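PDB 5K3H: acyl-coenzyme A oxidase from Caenorhabditis elegans, which catalyses the first step of peroxisomal beta-oxidation, using FAD and oxygen to desaturate acyl-CoA chains and releasing hydrogen peroxide. Local coordinates for residues 6-11 with 18-23; 313-318 with 614-619; 473-478 with 491-496; 499-504 with 582-587. All coordinates share one frame; numbering follows the deposited sequence.

Contact 1. Residues 6-11 with 18-23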
loop_
_atom_site.group_PDB
_atom_site.type_symbol
_atom_site.label_atom_id
_atom_site.label_comp_id
_atom_site.label_asym_id
_atom_site.label_seq_id
_atom_site.Cartn_x
_atom_site.Cartn_y
_atom_site.Cartn_z
ATOM N N LYS B 6 -31.541 -8.292 0.866
ATOM C CA LYS B 6 -32.402 -7.114 0.906
ATOM C C LYS B 6 -31.850 -5.946 0.110
ATOM O O LYS B 6 -32.453 -4.865 0.141
ATOM C CB LYS B 6 -32.637 -6.668 2.360
ATOM C CG LYS B 6 -33.337 -7.714 3.191
ATOM C CD LYS B 6 -34.664 -8.044 2.561
ATOM C CE LYS B 6 -35.490 -8.920 3.454
ATOM N NZ LYS B 6 -34.957 -10.307 3.499
ATOM N N THR B 7 -30.697 -6.112 -0.548
ATOM C CA THR B 7 -30.113 -5.031 -1.332
ATOM C C THR B 7 -30.522 -5.066 -2.811
ATOM O O THR B 7 -30.424 -4.034 -3.491
ATOM C CB THR B 7 -28.593 -5.078 -1.159
ATOM O OG1 THR B 7 -28.299 -4.995 0.239
ATOM C CG2 THR B 7 -27.908 -3.940 -1.870
ATOM N N ILE B 8 -31.058 -6.196 -3.297
ATOM C CA ILE B 8 -31.495 -6.295 -4.685
ATOM C C ILE B 8 -32.564 -5.242 -4.960
ATOM O O ILE B 8 -33.477 -5.038 -4.150
ATOM C CB ILE B 8 -32.048 -7.707 -4.959
ATOM C CG1 ILE B 8 -30.980 -8.784 -4.725
ATOM C CG2 ILE B 8 -32.641 -7.828 -6.386
ATOM C CD1 ILE B 8 -31.571 -10.186 -4.640
ATOM N N GLN B 9 -32.469 -4.572 -6.108
ATOM C CA GLN B 9 -33.539 -3.707 -6.587
ATOM C C GLN B 9 -33.831 -4.029 -8.048
ATOM O O GLN B 9 -32.958 -4.526 -8.765
ATOM C CB GLN B 9 -33.180 -2.218 -6.446
ATOM C CG GLN B 9 -33.149 -1.707 -5.017
ATOM C CD GLN B 9 -32.849 -0.225 -4.944
ATOM O OE1 GLN B 9 -33.238 0.546 -5.827
ATOM N NE2 GLN B 9 -32.131 0.184 -3.901
ATOM N N GLU B 10 -35.071 -3.783 -8.493
ATOM C CA GLU B 10 -35.362 -3.926 -9.917
ATOM C C GLU B 10 -34.435 -3.052 -10.751
ATOM O O GLU B 10 -34.203 -1.887 -10.431
ATOM C CB GLU B 10 -36.807 -3.570 -10.221
ATOM C CG GLU B 10 -37.742 -4.754 -10.191
ATOM C CD GLU B 10 -37.823 -5.496 -11.517
ATOM O OE1 GLU B 10 -37.611 -4.887 -12.596
ATOM O OE2 GLU B 10 -38.143 -6.703 -11.481
ATOM N N GLY B 11 -33.909 -3.618 -11.836
ATOM C CA GLY B 11 -33.067 -2.860 -12.738
ATOM C C GLY B 11 -31.591 -2.936 -12.454
ATOM O O GLY B 11 -30.807 -2.370 -13.219
ATOM N N ALA B 18 -27.501 -11.793 -9.933
ATOM C CA ALA B 18 -27.317 -13.243 -9.905
ATOM C C ALA B 18 -26.489 -13.683 -8.699
ATOM O O ALA B 18 -26.765 -14.729 -8.093
ATOM C CB ALA B 18 -26.648 -13.722 -11.192
ATOM N N GLU B 19 -25.480 -12.896 -8.322
ATOM C CA GLU B 19 -24.677 -13.237 -7.153
ATOM C C GLU B 19 -25.428 -13.000 -5.848
ATOM O O GLU B 19 -25.040 -13.549 -4.809
ATOM C CB GLU B 19 -23.373 -12.446 -7.148
ATOM C CG GLU B 19 -22.443 -12.746 -8.320
ATOM C CD GLU B 19 -22.061 -14.211 -8.375
ATOM O OE1 GLU B 19 -21.905 -14.840 -7.284
ATOM O OE2 GLU B 19 -21.932 -14.741 -9.516
ATOM N N ARG B 20 -26.465 -12.171 -5.869
ATOM C CA ARG B 20 -27.247 -11.907 -4.675
ATOM C C ARG B 20 -28.346 -12.935 -4.468
ATOM O O ARG B 20 -28.670 -13.265 -3.314
ATOM C CB ARG B 20 -27.828 -10.489 -4.745
ATOM C CG ARG B 20 -26.734 -9.402 -4.636
ATOM C CD ARG B 20 -27.267 -7.970 -4.815
ATOM N NE ARG B 20 -26.362 -6.959 -4.251
ATOM C CZ ARG B 20 -26.206 -5.729 -4.739
ATOM N NH1 ARG B 20 -26.874 -5.315 -5.808
ATOM N NH2 ARG B 20 -25.391 -4.890 -4.143
ATOM N N LEU B 21 -28.887 -13.485 -5.564
ATOM C CA LEU B 21 -29.983 -14.446 -5.474
ATOM C C LEU B 21 -29.579 -15.752 -4.811
ATOM O O LEU B 21 -30.454 -16.466 -4.316
ATOM C CB LEU B 21 -30.555 -14.725 -6.868
ATOM C CG LEU B 21 -31.360 -13.556 -7.451
ATOM C CD1 LEU B 21 -31.726 -13.836 -8.894
ATOM C CD2 LEU B 21 -32.585 -13.281 -6.608
ATOM N N THR B 22 -28.280 -16.066 -4.755
ATOM C CA THR B 22 -27.795 -17.288 -4.127
ATOM C C THR B 22 -27.631 -17.153 -2.606
ATOM O O THR B 22 -27.207 -18.117 -1.947
ATOM C CB THR B 22 -26.477 -17.728 -4.802
ATOM O OG1 THR B 22 -25.507 -16.667 -4.782
ATOM C CG2 THR B 22 -26.710 -18.163 -6.261
ATOM N N ALA B 23 -28.002 -16.018 -2.013
ATOM C CA ALA B 23 -27.924 -15.890 -0.555
ATOM C C ALA B 23 -28.755 -16.966 0.135
ATOM O O ALA B 23 -29.885 -17.254 -0.263
ATOM C CB ALA B 23 -28.388 -14.504 -0.100
#
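I8 and R20 bring the two backbones closest, with their CA atoms 7.0 Å apart, where the irregular 6-11 strip runs beside the end of helix 14-21. I8 and R20 carry most of the contact, in nearly equal shares. I8 CG1 rests on the first carbon of the arginine, 3.6 Å from R20 CB, and the two side chains run past each other in opposite directions. With CG1 anti to the carbonyl carbon (chi1 -61°), the long branch of I8 swings in toward the helix. I8 CD1 also meets L21 CD2 at 3.8 Å, the two side chains crossing at about a right angle. T7 works further along the arginine: its methyl CG2 sits over one face of the guanidinium, off centre toward the rim, 3.5 Å from R20 NH2. No hydrogen bond spans the two segments; the polar end of R20 is engaged by other parts of the chain. NE forms a salt bridge with D616 and NH1 bonds to the carbonyl of R632. Around this patch, helix 590-616 meets T7 through D616 and lies against E19 and R20 through V612, joining the N-terminal strip and helix 14-21 to the C-terminal helical region.

Contact 2. Residues 313-318 with 614-619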
loop_
_atom_site.group_PDB
_atom_site.type_symbol
_atom_site.label_atom_id
_atom_site.label_comp_id
_atom_site.label_asym_id
_atom_site.label_seq_id
_atom_site.Cartn_x
_atom_site.Cartn_y
_atom_site.Cartn_z
ATOM N N ALA B 313 -14.481 -4.332 -4.336
ATOM C CA ALA B 313 -13.797 -5.301 -5.170
ATOM C C ALA B 313 -14.671 -6.509 -5.486
ATOM O O ALA B 313 -14.537 -7.092 -6.565
ATOM C CB ALA B 313 -12.504 -5.736 -4.492
ATOM N N THR B 314 -15.550 -6.927 -4.565
ATOM C CA THR B 314 -16.340 -8.127 -4.821
ATOM C C THR B 314 -17.539 -7.825 -5.722
ATOM O O THR B 314 -17.865 -8.624 -6.614
ATOM C CB THR B 314 -16.793 -8.763 -3.498
ATOM O OG1 THR B 314 -15.663 -8.909 -2.600
ATOM C CG2 THR B 314 -17.449 -10.125 -3.743
ATOM N N ARG B 315 -18.189 -6.670 -5.541
ATOM C CA ARG B 315 -19.207 -6.247 -6.507
ATOM C C ARG B 315 -18.625 -6.128 -7.919
ATOM O O ARG B 315 -19.190 -6.664 -8.880
ATOM C CB ARG B 315 -19.831 -4.924 -6.051
ATOM C CG ARG B 315 -20.819 -5.094 -4.909
ATOM C CD ARG B 315 -21.159 -3.763 -4.283
ATOM N NE ARG B 315 -22.172 -3.921 -3.248
ATOM C CZ ARG B 315 -22.705 -2.920 -2.558
ATOM N NH1 ARG B 315 -22.325 -1.673 -2.777
ATOM N NH2 ARG B 315 -23.626 -3.177 -1.654
ATOM N N TYR B 316 -17.493 -5.426 -8.059
ATOM C CA TYR B 316 -16.841 -5.286 -9.361
ATOM C C TYR B 316 -16.452 -6.640 -9.945
ATOM O O TYR B 316 -16.573 -6.852 -11.156
ATOM C CB TYR B 316 -15.620 -4.370 -9.240
ATOM C CG TYR B 316 -14.874 -4.185 -10.540
ATOM C CD1 TYR B 316 -15.409 -3.432 -11.571
ATOM C CD2 TYR B 316 -13.643 -4.775 -10.737
ATOM C CE1 TYR B 316 -14.733 -3.289 -12.783
ATOM C CE2 TYR B 316 -12.960 -4.627 -11.924
ATOM C CZ TYR B 316 -13.500 -3.886 -12.944
ATOM O OH TYR B 316 -12.805 -3.745 -14.126
ATOM N N SER B 317 -15.999 -7.581 -9.105
ATOM C CA SER B 317 -15.662 -8.912 -9.610
ATOM C C SER B 317 -16.890 -9.644 -10.133
ATOM O O SER B 317 -16.762 -10.495 -11.026
ATOM C CB SER B 317 -15.015 -9.766 -8.515
ATOM O OG SER B 317 -13.751 -9.266 -8.097
ATOM N N ALA B 318 -18.082 -9.291 -9.648
ATOM C CA ALA B 318 -19.307 -9.914 -10.150
ATOM C C ALA B 318 -19.738 -9.312 -11.493
ATOM O O ALA B 318 -20.303 -10.018 -12.335
ATOM C CB ALA B 318 -20.435 -9.769 -9.119
ATOM N N LEU B 614 -22.722 -11.428 2.105
ATOM C CA LEU B 614 -21.966 -11.168 3.331
ATOM C C LEU B 614 -21.454 -9.740 3.397
ATOM O O LEU B 614 -21.358 -9.166 4.489
ATOM C CB LEU B 614 -20.776 -12.133 3.446
ATOM C CG LEU B 614 -21.108 -13.578 3.817
ATOM C CD1 LEU B 614 -19.939 -14.457 3.502
ATOM C CD2 LEU B 614 -21.511 -13.686 5.310
ATOM N N LEU B 615 -21.136 -9.145 2.251
ATOM C CA LEU B 615 -20.685 -7.766 2.234
ATOM C C LEU B 615 -21.849 -6.786 2.165
ATOM O O LEU B 615 -21.774 -5.720 2.778
ATOM C CB LEU B 615 -19.734 -7.554 1.061
ATOM C CG LEU B 615 -18.436 -8.356 1.194
ATOM C CD1 LEU B 615 -17.777 -8.469 -0.171
ATOM C CD2 LEU B 615 -17.486 -7.726 2.231
ATOM N N ASP B 616 -22.926 -7.128 1.440
ATOM C CA ASP B 616 -24.137 -6.312 1.482
ATOM C C ASP B 616 -24.677 -6.159 2.897
ATOM O O ASP B 616 -25.342 -5.169 3.194
ATOM C CB ASP B 616 -25.261 -6.906 0.636
ATOM C CG ASP B 616 -25.061 -6.720 -0.836
ATOM O OD1 ASP B 616 -24.356 -5.766 -1.257
ATOM O OD2 ASP B 616 -25.686 -7.514 -1.591
ATOM N N SER B 617 -24.467 -7.158 3.755
ATOM C CA SER B 617 -25.022 -7.112 5.102
ATOM C C SER B 617 -24.455 -5.972 5.930
ATOM O O SER B 617 -25.030 -5.643 6.973
ATOM C CB SER B 617 -24.811 -8.445 5.811
ATOM O OG SER B 617 -25.534 -9.487 5.156
ATOM N N TRP B 618 -23.318 -5.393 5.535
ATOM C CA TRP B 618 -22.832 -4.209 6.236
ATOM C C TRP B 618 -23.640 -2.960 5.892
ATOM O O TRP B 618 -23.493 -1.937 6.574
ATOM C CB TRP B 618 -21.364 -4.002 5.914
ATOM C CG TRP B 618 -20.547 -5.058 6.497
ATOM C CD1 TRP B 618 -20.497 -6.357 6.102
ATOM C CD2 TRP B 618 -19.642 -4.929 7.584
ATOM N NE1 TRP B 618 -19.618 -7.058 6.887
ATOM C CE2 TRP B 618 -19.076 -6.197 7.807
ATOM C CE3 TRP B 618 -19.243 -3.865 8.388
ATOM C CZ2 TRP B 618 -18.128 -6.428 8.797
ATOM C CZ3 TRP B 618 -18.296 -4.099 9.384
ATOM C CH2 TRP B 618 -17.751 -5.373 9.571
ATOM N N GLU B 619 -24.428 -3.026 4.820
ATOM C CA GLU B 619 -25.411 -2.027 4.428
ATOM C C GLU B 619 -24.805 -0.624 4.365
ATOM O O GLU B 619 -25.163 0.278 5.124
ATOM C CB GLU B 619 -26.619 -2.123 5.357
ATOM C CG GLU B 619 -27.322 -3.450 5.159
ATOM C CD GLU B 619 -28.599 -3.538 5.905
ATOM O OE1 GLU B 619 -28.677 -2.967 7.019
ATOM O OE2 GLU B 619 -29.533 -4.159 5.373
HETATM O O HOH W 1 -21.430 -6.055 -1.804
#
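L615 drives one methyl, CD1, into T314, coming 3.5 Å from T314 CB and 3.3 Å from T314 OG1, with the two side chains crossing at about a right angle. The hydroxyl has its polar partner in the carbonyl of L310, one turn back in its own helix. One residue further on, the contact turns polar. R315 stretches an extended chain across to D616, and NH2 gives a nearly straight hydrogen bond to OD1 (2.7 Å from R315 NH2 to D616 OD1, 177° at the hydrogen), part of a salt bridge. The oxygen lies in the guanidinium plane, and the carboxylate as a whole is turned 51° from it. NH2 uses OD1 alone, while OD2 goes to R20 and N5. A water closes a second path between the same residues, donating to D616 OD1 at 3.0 Å and accepting a weak bond from R315 NE. R315 NH1 bonds to the carbonyl of G630. D616 thus lies between R315 and R20, and two arginines gathered round one buried carboxylate would probably favour its charged form. Helix 300-319 of the C-alpha1 domain is joined in this way to the end of helix 590-616 in the all-helical part of the acyl-CoA oxidase fold, with the T314 side chain about 8 Å from that of Q340, an FAD-binding residue.

Contact 3. Residues 473-478 with 491-496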
loop_
_atom_site.group_PDB
_atom_site.type_symbol
_atom_site.label_atom_id
_atom_site.label_comp_id
_atom_site.label_asym_id
_atom_site.label_seq_id
_atom_site.Cartn_x
_atom_site.Cartn_y
_atom_site.Cartn_z
ATOM N N ARG B 473 -0.741 -27.971 28.739
ATOM C CA ARG B 473 0.061 -29.043 28.159
ATOM C C ARG B 473 -0.410 -29.365 26.753
ATOM O O ARG B 473 -1.608 -29.437 26.478
ATOM C CB ARG B 473 -0.017 -30.309 29.008
ATOM C CG ARG B 473 0.361 -30.142 30.462
ATOM C CD ARG B 473 0.365 -31.519 31.116
ATOM N NE ARG B 473 -0.485 -31.591 32.294
ATOM C CZ ARG B 473 -0.119 -31.127 33.484
ATOM N NH1 ARG B 473 -0.945 -31.239 34.519
ATOM N NH2 ARG B 473 1.074 -30.552 33.639
ATOM N N SER B 474 0.535 -29.572 25.862
ATOM C CA SER B 474 0.171 -29.856 24.492
ATOM C C SER B 474 0.063 -31.357 24.288
ATOM O O SER B 474 0.770 -32.137 24.928
ATOM C CB SER B 474 1.200 -29.270 23.534
ATOM O OG SER B 474 1.006 -27.881 23.395
ATOM N N GLU B 475 -0.843 -31.752 23.401
ATOM C CA GLU B 475 -0.838 -33.096 22.878
ATOM C C GLU B 475 0.384 -33.305 21.994
ATOM O O GLU B 475 1.055 -32.342 21.614
ATOM C CB GLU B 475 -2.140 -33.358 22.136
ATOM C CG GLU B 475 -3.097 -34.161 22.997
ATOM C CD GLU B 475 -4.524 -33.664 22.975
ATOM O OE1 GLU B 475 -4.930 -33.027 21.967
ATOM O OE2 GLU B 475 -5.259 -33.953 23.958
ATOM N N PRO B 476 0.737 -34.561 21.704
ATOM C CA PRO B 476 1.917 -34.788 20.853
ATOM C C PRO B 476 1.802 -34.146 19.478
ATOM O O PRO B 476 2.794 -33.620 18.960
ATOM C CB PRO B 476 1.999 -36.320 20.761
ATOM C CG PRO B 476 1.173 -36.832 21.854
ATOM C CD PRO B 476 0.132 -35.819 22.169
ATOM N N THR B 477 0.624 -34.166 18.856
ATOM C CA THR B 477 0.474 -33.586 17.527
ATOM C C THR B 477 -0.841 -32.830 17.455
ATOM O O THR B 477 -1.694 -32.925 18.344
ATOM C CB THR B 477 0.443 -34.652 16.426
ATOM O OG1 THR B 477 -0.675 -35.529 16.666
ATOM C CG2 THR B 477 1.741 -35.456 16.397
ATOM N N SER B 478 -1.049 -32.175 16.327
ATOM C CA SER B 478 -2.339 -31.566 16.067
ATOM C C SER B 478 -3.315 -32.672 15.703
ATOM O O SER B 478 -2.930 -33.685 15.110
ATOM C CB SER B 478 -2.240 -30.542 14.930
ATOM O OG SER B 478 -3.517 -29.983 14.634
ATOM N N TYR B 491 -8.383 -26.679 15.518
ATOM C CA TYR B 491 -7.649 -25.519 14.998
ATOM C C TYR B 491 -7.264 -24.558 16.120
ATOM O O TYR B 491 -6.160 -24.008 16.128
ATOM C CB TYR B 491 -8.483 -24.782 13.941
ATOM C CG TYR B 491 -8.596 -25.499 12.623
ATOM C CD1 TYR B 491 -9.572 -26.463 12.424
ATOM C CD2 TYR B 491 -7.723 -25.216 11.578
ATOM C CE1 TYR B 491 -9.675 -27.159 11.205
ATOM C CE2 TYR B 491 -7.811 -25.890 10.354
ATOM C CZ TYR B 491 -8.796 -26.864 10.163
ATOM O OH TYR B 491 -8.901 -27.530 8.950
ATOM N N ILE B 492 -8.189 -24.291 17.036
ATOM C CA ILE B 492 -7.880 -23.414 18.160
ATOM C C ILE B 492 -6.730 -23.995 18.980
ATOM O O ILE B 492 -5.752 -23.301 19.288
ATOM C CB ILE B 492 -9.147 -23.165 18.999
ATOM C CG1 ILE B 492 -10.146 -22.333 18.171
ATOM C CG2 ILE B 492 -8.814 -22.398 20.246
ATOM C CD1 ILE B 492 -11.468 -22.020 18.864
ATOM N N LYS B 493 -6.791 -25.296 19.285
ATOM C CA LYS B 493 -5.695 -25.912 20.041
ATOM C C LYS B 493 -4.377 -25.868 19.284
ATOM O O LYS B 493 -3.313 -25.812 19.906
ATOM C CB LYS B 493 -6.016 -27.363 20.409
ATOM C CG LYS B 493 -7.121 -27.503 21.425
ATOM C CD LYS B 493 -7.080 -28.885 22.037
ATOM C CE LYS B 493 -7.228 -29.968 20.975
ATOM N NZ LYS B 493 -6.580 -31.268 21.365
ATOM N N THR B 494 -4.424 -25.913 17.951
ATOM C CA THR B 494 -3.205 -25.839 17.148
ATOM C C THR B 494 -2.612 -24.427 17.167
ATOM O O THR B 494 -1.393 -24.269 17.298
ATOM C CB THR B 494 -3.514 -26.317 15.727
ATOM O OG1 THR B 494 -3.974 -27.671 15.796
ATOM C CG2 THR B 494 -2.301 -26.269 14.822
ATOM N N PHE B 495 -3.457 -23.389 17.059
ATOM C CA PHE B 495 -2.974 -22.011 17.222
ATOM C C PHE B 495 -2.438 -21.770 18.635
ATOM O O PHE B 495 -1.455 -21.042 18.825
ATOM C CB PHE B 495 -4.089 -21.000 16.931
ATOM C CG PHE B 495 -4.466 -20.895 15.481
ATOM C CD1 PHE B 495 -3.555 -20.443 14.552
ATOM C CD2 PHE B 495 -5.738 -21.218 15.062
ATOM C CE1 PHE B 495 -3.885 -20.323 13.244
ATOM C CE2 PHE B 495 -6.091 -21.116 13.730
ATOM C CZ PHE B 495 -5.170 -20.663 12.820
ATOM N N GLN B 496 -3.096 -22.338 19.643
ATOM C CA GLN B 496 -2.590 -22.187 21.001
ATOM C C GLN B 496 -1.197 -22.791 21.123
ATOM O O GLN B 496 -0.290 -22.179 21.701
ATOM C CB GLN B 496 -3.571 -22.820 21.994
ATOM C CG GLN B 496 -4.793 -21.961 22.230
ATOM C CD GLN B 496 -5.849 -22.601 23.143
ATOM O OE1 GLN B 496 -5.843 -23.808 23.366
ATOM N NE2 GLN B 496 -6.791 -21.786 23.633
#
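E475 and K493 form the charged half of this contact, a salt bridge with E475 OE1 2.5 Å from K493 NZ, though at this resolution its exact length is doubtful. Both chains bend to make it: the glutamate turns at chi2 (136°), and the lysine folds at chi3 (-59°), bringing its ammonium round to the glutamate. The second carboxylate oxygen stands well back, 4.0 Å from K493 NZ for E475 OE2, so one oxygen does the work. K493 NZ has a further anionic partner in E490 of its own helix, and the ammonium is therefore shared between two acids on the outer, more exposed side of the contact. Deeper in, S478 OG donates a hydrogen bond to T494 OG1 over 2.6 Å. With OG anti to the backbone N (chi1 178°), the serine hydroxyl is carried to T494, while T494 OG1 is also bonded to the carbonyl of E490, linking loop and helix in a short relay. A valine here would keep the bulk but is likely to leave S478 OG without this acceptor and the E490 carbonyl without its hydroxyl partner. Packing round the hydroxyls is light: S478 OG comes 3.9 Å from T494 CG2, and S478 also touches F587 and M588. The loop 473-478, which follows helix 437-456, thus lies along one flank of helix 489-515. Other flanks of that helix pack on helix 520-553 through I492, F495 and Q496 and on helix 557-577 through Y491, T494 and F495.

Contact 4. Residues 499-504 with 582-587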
loop_
_atom_site.group_PDB
_atom_site.type_symbol
_atom_site.label_atom_id
_atom_site.label_comp_id
_atom_site.label_asym_id
_atom_site.label_seq_id
_atom_site.Cartn_x
_atom_site.Cartn_y
_atom_site.Cartn_z
ATOM N N ALA B 499 1.496 -20.524 19.223
ATOM C CA ALA B 499 1.723 -19.271 19.943
ATOM C C ALA B 499 2.494 -19.499 21.246
ATOM O O ALA B 499 3.400 -18.722 21.581
ATOM C CB ALA B 499 0.395 -18.560 20.217
ATOM N N LYS B 500 2.142 -20.539 22.008
ATOM C CA LYS B 500 2.938 -20.884 23.185
ATOM C C LYS B 500 4.371 -21.245 22.798
ATOM O O LYS B 500 5.334 -20.764 23.412
ATOM C CB LYS B 500 2.303 -22.044 23.946
ATOM C CG LYS B 500 3.187 -22.578 25.090
ATOM C CD LYS B 500 2.549 -23.779 25.780
ATOM C CE LYS B 500 2.490 -24.976 24.811
ATOM N NZ LYS B 500 1.751 -26.152 25.359
ATOM N N ARG B 501 4.539 -22.088 21.772
ATOM C CA ARG B 501 5.896 -22.506 21.419
ATOM C C ARG B 501 6.772 -21.308 21.062
ATOM O O ARG B 501 7.913 -21.202 21.528
ATOM C CB ARG B 501 5.887 -23.505 20.269
ATOM C CG ARG B 501 7.084 -24.438 20.324
ATOM C CD ARG B 501 7.236 -25.257 19.029
ATOM N NE ARG B 501 8.098 -24.581 18.056
ATOM C CZ ARG B 501 7.661 -23.868 17.022
ATOM N NH1 ARG B 501 6.355 -23.738 16.815
ATOM N NH2 ARG B 501 8.527 -23.291 16.193
ATOM N N GLN B 502 6.248 -20.384 20.247
ATOM C CA GLN B 502 7.024 -19.207 19.849
ATOM C C GLN B 502 7.216 -18.245 21.022
ATOM O O GLN B 502 8.245 -17.563 21.110
ATOM C CB GLN B 502 6.350 -18.513 18.653
ATOM C CG GLN B 502 7.070 -17.280 18.114
ATOM C CD GLN B 502 8.472 -17.559 17.540
ATOM O OE1 GLN B 502 8.766 -18.654 17.042
ATOM N NE2 GLN B 502 9.340 -16.545 17.597
ATOM N N THR B 503 6.247 -18.173 21.927
ATOM C CA THR B 503 6.405 -17.336 23.113
ATOM C C THR B 503 7.531 -17.840 24.013
ATOM O O THR B 503 8.375 -17.056 24.471
ATOM C CB THR B 503 5.089 -17.260 23.875
ATOM O OG1 THR B 503 4.141 -16.548 23.076
ATOM C CG2 THR B 503 5.269 -16.570 25.215
ATOM N N LEU B 504 7.537 -19.138 24.318
ATOM C CA LEU B 504 8.579 -19.667 25.194
ATOM C C LEU B 504 9.944 -19.658 24.500
ATOM O O LEU B 504 10.976 -19.405 25.140
ATOM C CB LEU B 504 8.210 -21.082 25.639
ATOM C CG LEU B 504 6.813 -21.245 26.262
ATOM C CD1 LEU B 504 6.560 -22.722 26.574
ATOM C CD2 LEU B 504 6.545 -20.373 27.494
ATOM N N ALA B 582 3.908 -24.430 12.763
ATOM C CA ALA B 582 3.251 -25.708 13.050
ATOM C C ALA B 582 4.120 -26.888 12.637
ATOM O O ALA B 582 4.114 -27.933 13.300
ATOM C CB ALA B 582 1.889 -25.773 12.350
ATOM N N LEU B 583 4.867 -26.733 11.540
ATOM C CA LEU B 583 5.692 -27.803 11.012
ATOM C C LEU B 583 7.011 -27.941 11.762
ATOM O O LEU B 583 7.580 -29.040 11.790
ATOM C CB LEU B 583 5.982 -27.541 9.528
ATOM C CG LEU B 583 4.826 -27.536 8.506
ATOM C CD1 LEU B 583 5.247 -26.814 7.243
ATOM C CD2 LEU B 583 4.385 -28.957 8.155
ATOM N N GLU B 584 7.509 -26.868 12.386
ATOM C CA GLU B 584 8.910 -26.869 12.794
ATOM C C GLU B 584 9.208 -27.961 13.809
ATOM O O GLU B 584 10.237 -28.644 13.715
ATOM C CB GLU B 584 9.325 -25.521 13.364
ATOM C CG GLU B 584 10.619 -25.040 12.744
ATOM C CD GLU B 584 11.166 -23.798 13.431
ATOM O OE1 GLU B 584 10.349 -22.865 13.713
ATOM O OE2 GLU B 584 12.402 -23.800 13.732
ATOM N N ASP B 585 8.330 -28.141 14.785
ATOM C CA ASP B 585 8.525 -29.162 15.794
ATOM C C ASP B 585 7.807 -30.473 15.461
ATOM O O ASP B 585 7.674 -31.330 16.339
ATOM C CB ASP B 585 8.016 -28.647 17.131
ATOM C CG ASP B 585 6.550 -28.284 17.082
ATOM O OD1 ASP B 585 5.995 -28.175 15.976
ATOM O OD2 ASP B 585 5.930 -28.143 18.153
ATOM N N GLY B 586 7.377 -30.657 14.212
ATOM C CA GLY B 586 6.565 -31.804 13.852
ATOM C C GLY B 586 5.166 -31.842 14.435
ATOM O O GLY B 586 4.518 -32.890 14.406
ATOM N N PHE B 587 4.658 -30.723 14.944
ATOM C CA PHE B 587 3.304 -30.732 15.494
ATOM C C PHE B 587 2.273 -31.011 14.404
ATOM O O PHE B 587 1.218 -31.592 14.683
ATOM C CB PHE B 587 3.007 -29.419 16.221
ATOM C CG PHE B 587 1.796 -29.488 17.108
ATOM C CD1 PHE B 587 1.863 -30.157 18.334
ATOM C CD2 PHE B 587 0.584 -28.902 16.731
ATOM C CE1 PHE B 587 0.753 -30.236 19.173
ATOM C CE2 PHE B 587 -0.541 -28.985 17.574
ATOM C CZ PHE B 587 -0.453 -29.651 18.788
#
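R501 meets two acids in a row, yet no hydrogen bond joins it to either of them. With E584 it makes a salt bridge, R501 NH2 to E584 OE1 at 3.1 Å, with the oxygen at the guanidinium edge and near its plane, but the two flat groups stand 81° apart. With D585 the approach is different in kind. The carboxylate lies alongside the arginine stem, D585 OD2 being 3.3 Å from the methylene R501 CD, and the side chains run past each other in opposite directions. D585 OD2 is 4.2 Å from R501 NE and well out of the guanidinium plane, so only charge attraction acts there. A bend at chi3 (91°) lets R501 serve both, with its stem on one acid and its end on the other. D585 is also tied down by its own chain: OD1 accepts from F587 N, met from above the carboxylate plane, which makes an Asx turn where the chain leaves the region of helix 579-584, while OD2 bonds to H497. Replacing D585 by an alanine would remove the carboxylate and is likely to leave F587 N and H497 without their acceptor. E584 has its stronger partner in R597 of the second subunit, which meets OE2. The R501 side chain is about 4 Å from that of Y581, which binds an ATP shared between the two subunits. The chemistry points to a charge network in which E584 balances arginines from two subunits, while D585 probably contributes mainly by fixing the turn, with a longer-range attraction to R501.

The contacts fall into two pairs. Contacts 1 and 2 have centres 11 Å apart and share D616, whose OD2 takes R20 NE at 2.8 Å; R20 and R315 are gathered round the D616 carboxylate, which pairs with both. Contacts 3 and 4, with centres 9 Å apart, both use helix 489-515, and they join where S478 N probably bonds to F587 O and S474 OG to K500 NZ. About 35 Å separates the centres of contacts 2 and 3. T314 and R315 of contact 2 come, side chain to side chain, within about 8 and 9 Å of the FAD-binding Q340 and R320. Contact 4 stands beside the ATP-binding Y581 at the subunit boundary, whereas contact 1 is remote from known sites.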